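Local coordinates for dual specificity protein phosphatase 18 (Homo sapiens, PDB 2ESB) that removes phosphate from tyrosine and, less readily, threonine residues of MAP kinase peptides, as a dual-specificity member of the protein-tyrosine phosphatase family, at residues A[41-54]-A[61-73]. Sequence-based numbering, arbitrary orientation.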
loop_
_atom_site.group_PDB
_atom_site.type_symbol
_atom_site.label_atom_id
_atom_site.label_comp_id
_atom_site.label_asym_id
_atom_site.label_seq_id
_atom_site.Cartn_x
_atom_site.Cartn_y
_atom_site.Cartn_z
ATOM N N LEU A 41 1.136 -0.583 17.882
ATOM C CA LEU A 41 2.074 -1.433 17.161
ATOM C C LEU A 41 2.267 -2.746 17.922
ATOM O O LEU A 41 2.174 -3.837 17.351
ATOM C CB LEU A 41 3.426 -0.727 17.005
ATOM C CG LEU A 41 3.413 0.532 16.132
ATOM C CD1 LEU A 41 4.775 1.191 16.185
ATOM C CD2 LEU A 41 3.029 0.178 14.694
ATOM N N SER A 42 2.530 -2.655 19.220
ATOM C CA SER A 42 2.748 -3.878 19.980
ATOM C C SER A 42 1.487 -4.737 20.101
ATOM O O SER A 42 1.556 -5.965 19.992
ATOM C CB SER A 42 3.316 -3.552 21.370
ATOM O OG SER A 42 2.476 -2.667 22.074
ATOM N N SER A 43 0.334 -4.102 20.290
ATOM C CA SER A 43 -0.913 -4.845 20.438
ATOM C C SER A 43 -1.320 -5.578 19.153
ATOM O O SER A 43 -2.014 -6.589 19.204
ATOM C CB SER A 43 -2.040 -3.910 20.880
ATOM O OG SER A 43 -2.519 -3.156 19.784
ATOM N N ASN A 44 -0.906 -5.062 18.001
ATOM C CA ASN A 44 -1.215 -5.713 16.738
ATOM C C ASN A 44 -0.007 -6.525 16.289
ATOM O O ASN A 44 0.059 -6.994 15.152
ATOM C CB ASN A 44 -1.585 -4.673 15.682
ATOM C CG ASN A 44 -2.966 -4.097 15.901
ATOM O OD1 ASN A 44 -3.962 -4.691 15.504
ATOM N ND2 ASN A 44 -3.033 -2.946 16.557
ATOM N N GLN A 45 0.958 -6.668 17.189
ATOM C CA GLN A 45 2.160 -7.440 16.909
ATOM C C GLN A 45 2.901 -7.032 15.634
ATOM O O GLN A 45 3.364 -7.887 14.880
ATOM C CB GLN A 45 1.807 -8.928 16.849
ATOM C CG GLN A 45 1.438 -9.516 18.201
ATOM C CD GLN A 45 1.005 -10.966 18.101
ATOM O OE1 GLN A 45 -0.156 -11.267 17.817
ATOM N NE2 GLN A 45 1.943 -11.872 18.316
ATOM N N ILE A 46 3.021 -5.728 15.398
ATOM C CA ILE A 46 3.743 -5.249 14.221
ATOM C C ILE A 46 5.260 -5.389 14.437
ATOM O O ILE A 46 5.791 -4.935 15.453
ATOM C CB ILE A 46 3.434 -3.764 13.933
ATOM C CG1 ILE A 46 1.923 -3.546 13.780
ATOM C CG2 ILE A 46 4.157 -3.331 12.665
ATOM C CD1 ILE A 46 1.276 -4.408 12.710
ATOM N N THR A 47 5.959 -5.988 13.477
ATOM C CA THR A 47 7.410 -6.175 13.596
ATOM C C THR A 47 8.189 -5.433 12.531
ATOM O O THR A 47 9.412 -5.278 12.634
ATOM C CB THR A 47 7.806 -7.667 13.500
ATOM O OG1 THR A 47 7.349 -8.211 12.258
ATOM C CG2 THR A 47 7.205 -8.455 14.644
ATOM N N MET A 48 7.471 -4.978 11.508
ATOM C CA MET A 48 8.067 -4.254 10.395
ATOM C C MET A 48 7.193 -3.056 10.024
ATOM O O MET A 48 5.986 -3.198 9.834
ATOM C CB MET A 48 8.185 -5.175 9.171
ATOM C CG MET A 48 8.863 -4.520 7.962
ATOM S SD MET A 48 10.644 -4.313 8.223
ATOM C CE MET A 48 10.941 -2.758 7.393
ATOM N N VAL A 49 7.808 -1.883 9.931
ATOM C CA VAL A 49 7.096 -0.667 9.559
ATOM C C VAL A 49 7.709 -0.099 8.282
ATOM O O VAL A 49 8.907 0.199 8.227
ATOM C CB VAL A 49 7.175 0.405 10.672
ATOM C CG1 VAL A 49 6.543 1.705 10.180
ATOM C CG2 VAL A 49 6.445 -0.087 11.936
ATOM N N ILE A 50 6.885 0.036 7.250
ATOM C CA ILE A 50 7.338 0.570 5.973
ATOM C C ILE A 50 6.657 1.914 5.743
ATOM O O ILE A 50 5.457 1.989 5.497
ATOM C CB ILE A 50 7.001 -0.380 4.808
ATOM C CG1 ILE A 50 7.638 -1.755 5.058
ATOM C CG2 ILE A 50 7.535 0.208 3.509
ATOM C CD1 ILE A 50 7.436 -2.778 3.922
ATOM N N ASN A 51 7.448 2.972 5.843
ATOM C CA ASN A 51 6.990 4.343 5.703
ATOM C C ASN A 51 7.113 4.749 4.242
ATOM O O ASN A 51 8.210 4.980 3.732
ATOM C CB ASN A 51 7.853 5.217 6.634
ATOM C CG ASN A 51 7.557 6.708 6.530
ATOM O OD1 ASN A 51 6.865 7.178 5.628
ATOM N ND2 ASN A 51 8.122 7.464 7.459
ATOM N N VAL A 52 5.972 4.826 3.562
ATOM C CA VAL A 52 5.964 5.192 2.158
ATOM C C VAL A 52 5.726 6.696 2.006
ATOM O O VAL A 52 4.665 7.136 1.569
ATOM C CB VAL A 52 4.872 4.400 1.381
ATOM C CG1 VAL A 52 5.145 4.475 -0.106
ATOM C CG2 VAL A 52 4.852 2.944 1.839
ATOM N N SER A 53 6.718 7.487 2.386
ATOM C CA SER A 53 6.595 8.942 2.279
ATOM C C SER A 53 7.964 9.588 2.373
ATOM O O SER A 53 8.923 8.985 2.847
ATOM C CB SER A 53 5.752 9.503 3.420
ATOM O OG SER A 53 6.561 9.625 4.583
ATOM N N VAL A 54 8.035 10.835 1.938
ATOM C CA VAL A 54 9.266 11.584 2.012
ATOM C C VAL A 54 9.254 12.355 3.323
ATOM O O VAL A 54 10.263 12.453 4.015
ATOM C CB VAL A 54 9.352 12.629 0.870
ATOM C CG1 VAL A 54 10.607 13.467 1.019
ATOM C CG2 VAL A 54 9.352 11.929 -0.475
ATOM N N TYR A 61 10.733 2.582 17.774
ATOM C CA TYR A 61 10.565 1.808 18.993
ATOM C C TYR A 61 11.381 0.527 18.970
ATOM O O TYR A 61 11.754 0.021 17.909
ATOM C CB TYR A 61 9.087 1.496 19.225
ATOM C CG TYR A 61 8.245 2.747 19.402
ATOM C CD1 TYR A 61 7.222 3.057 18.505
ATOM C CD2 TYR A 61 8.477 3.617 20.467
ATOM C CE1 TYR A 61 6.447 4.206 18.663
ATOM C CE2 TYR A 61 7.713 4.758 20.638
ATOM C CZ TYR A 61 6.700 5.051 19.739
ATOM O OH TYR A 61 5.924 6.171 19.940
ATOM N N GLU A 62 11.656 0.016 20.160
ATOM C CA GLU A 62 12.443 -1.192 20.339
ATOM C C GLU A 62 11.786 -2.430 19.741
ATOM O O GLU A 62 10.571 -2.595 19.804
ATOM C CB GLU A 62 12.677 -1.419 21.836
ATOM C CG GLU A 62 14.109 -1.767 22.208
ATOM C CD GLU A 62 15.104 -0.778 21.635
ATOM O OE1 GLU A 62 15.439 -0.900 20.436
ATOM O OE2 GLU A 62 15.544 0.126 22.377
ATOM N N ASP A 63 12.608 -3.291 19.148
ATOM C CA ASP A 63 12.139 -4.543 18.568
ATOM C C ASP A 63 11.195 -4.423 17.372
ATOM O O ASP A 63 10.441 -5.344 17.058
ATOM C CB ASP A 63 11.505 -5.387 19.665
ATOM C CG ASP A 63 12.513 -5.779 20.737
ATOM O OD1 ASP A 63 12.121 -5.867 21.915
ATOM O OD2 ASP A 63 13.698 -6.001 20.391
ATOM N N ILE A 64 11.230 -3.278 16.716
ATOM C CA ILE A 64 10.438 -3.090 15.512
ATOM C C ILE A 64 11.433 -2.617 14.465
ATOM O O ILE A 64 12.313 -1.807 14.765
ATOM C CB ILE A 64 9.331 -2.037 15.707
ATOM C CG1 ILE A 64 8.328 -2.552 16.750
ATOM C CG2 ILE A 64 8.639 -1.765 14.371
ATOM C CD1 ILE A 64 7.192 -1.597 17.059
ATOM N N GLN A 65 11.323 -3.154 13.255
ATOM C CA GLN A 65 12.216 -2.772 12.162
ATOM C C GLN A 65 11.528 -1.714 11.310
ATOM O O GLN A 65 10.333 -1.820 11.050
ATOM C CB GLN A 65 12.548 -3.998 11.299
ATOM C CG GLN A 65 13.648 -3.740 10.283
ATOM C CD GLN A 65 13.800 -4.884 9.285
ATOM O OE1 GLN A 65 13.680 -6.057 9.647
ATOM N NE2 GLN A 65 14.072 -4.544 8.025
ATOM N N TYR A 66 12.278 -0.698 10.880
ATOM C CA TYR A 66 11.719 0.389 10.073
ATOM C C TYR A 66 12.489 0.625 8.778
ATOM O O TYR A 66 13.682 0.341 8.692
ATOM C CB TYR A 66 11.741 1.720 10.854
ATOM C CG TYR A 66 10.917 1.748 12.125
ATOM C CD1 TYR A 66 11.390 1.171 13.301
ATOM C CD2 TYR A 66 9.663 2.353 12.145
ATOM C CE1 TYR A 66 10.637 1.195 14.474
ATOM C CE2 TYR A 66 8.889 2.383 13.323
ATOM C CZ TYR A 66 9.385 1.803 14.480
ATOM O OH TYR A 66 8.642 1.836 15.642
ATOM N N MET A 67 11.798 1.152 7.776
ATOM C CA MET A 67 12.435 1.509 6.517
ATOM C C MET A 67 11.569 2.580 5.871
ATOM O O MET A 67 10.413 2.779 6.253
ATOM C CB MET A 67 12.574 0.306 5.578
ATOM C CG MET A 67 11.297 -0.106 4.882
ATOM S SD MET A 67 11.645 -1.436 3.713
ATOM C CE MET A 67 12.236 -0.433 2.328
ATOM N N GLN A 68 12.122 3.272 4.888
ATOM C CA GLN A 68 11.373 4.328 4.236
ATOM C C GLN A 68 11.541 4.300 2.733
ATOM O O GLN A 68 12.644 4.070 2.221
ATOM C CB GLN A 68 11.825 5.681 4.786
ATOM C CG GLN A 68 10.994 6.871 4.335
ATOM C CD GLN A 68 11.102 8.030 5.306
ATOM O OE1 GLN A 68 11.752 7.922 6.350
ATOM N NE2 GLN A 68 10.457 9.140 4.978
ATOM N N VAL A 69 10.423 4.507 2.041
ATOM C CA VAL A 69 10.359 4.563 0.579
ATOM C C VAL A 69 9.973 6.022 0.385
ATOM O O VAL A 69 8.792 6.375 0.454
ATOM C CB VAL A 69 9.250 3.646 0.042
ATOM C CG1 VAL A 69 9.207 3.704 -1.493
ATOM C CG2 VAL A 69 9.502 2.236 0.521
ATOM N N PRO A 70 10.969 6.889 0.140
ATOM C CA PRO A 70 10.779 8.329 -0.043
ATOM C C PRO A 70 10.107 8.814 -1.320
ATOM O O PRO A 70 10.784 9.254 -2.246
ATOM C CB PRO A 70 12.201 8.869 0.102
ATOM C CG PRO A 70 12.992 7.820 -0.619
ATOM C CD PRO A 70 12.384 6.521 -0.093
ATOM N N VAL A 71 8.780 8.737 -1.367
ATOM C CA VAL A 71 8.043 9.224 -2.529
ATOM C C VAL A 71 6.986 10.211 -2.083
ATOM O O VAL A 71 6.419 10.088 -0.997
ATOM C CB VAL A 71 7.348 8.091 -3.312
ATOM C CG1 VAL A 71 8.394 7.118 -3.865
ATOM C CG2 VAL A 71 6.371 7.371 -2.418
ATOM N N ALA A 72 6.758 11.221 -2.913
ATOM C CA ALA A 72 5.749 12.221 -2.640
ATOM C C ALA A 72 4.471 11.645 -3.233
ATOM O O ALA A 72 4.526 10.751 -4.083
ATOM C CB ALA A 72 6.110 13.537 -3.337
ATOM N N ASP A 73 3.317 12.127 -2.785
ATOM C CA ASP A 73 2.075 11.628 -3.351
ATOM C C ASP A 73 1.769 12.435 -4.609
ATOM O O ASP A 73 0.905 13.309 -4.615
ATOM C CB ASP A 73 0.917 11.741 -2.364
ATOM C CG ASP A 73 -0.397 11.266 -2.972
ATOM O OD1 ASP A 73 -0.367 10.294 -3.764
ATOM O OD2 ASP A 73 -1.452 11.853 -2.660
#
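Gln68 meets Ser53 through an extended side chain: its CG stands anti to the backbone N (chi1 -172°), and the amide runs past Asn51 to the next loop. Gln68 NE2 donates a short bond of 2.6 Å to Ser53 O, nearly straight at 168°. The acceptor lies in the amide plane of Gln68, but the donor sits above the carbonyl plane of Ser53. Ser53 OG gives a hydrogen bond to Asn51 OD1 (2.7 Å), in the carbonyl plane and on a lone pair. A leucine at Gln68 would probably leave Ser53 O without this donor and the loop after strand 48-51 less firmly held.

Bends at chi2 and chi3 bring Met48 SD 3.4 Å from Gln65 CD and Met48 CE onto Met67 CG (3.7 Å). On the other face Val49 CB lies 3.5 Å from Tyr66 CD2. Tyr61 N donates to Tyr66 OH, which ties the ring to the preceding turn.

Strands 48-51 and 65-68 form the parallel edge pair of the mixed sheet in the alpha/beta dual-specificity phosphatase domain. Five backbone hydrogen bonds join them and their flanks, from Gln65 N to Thr47 O through Val69 N to Asn51 O. Strand 100-103 pairs with the other side of 48-51. Helix 83-95 packs on Met48 and Met67, and helix 110-122 touches Val52, whose side chain is about 5 Å from that of Cys104, the predicted phosphocysteine nucleophile.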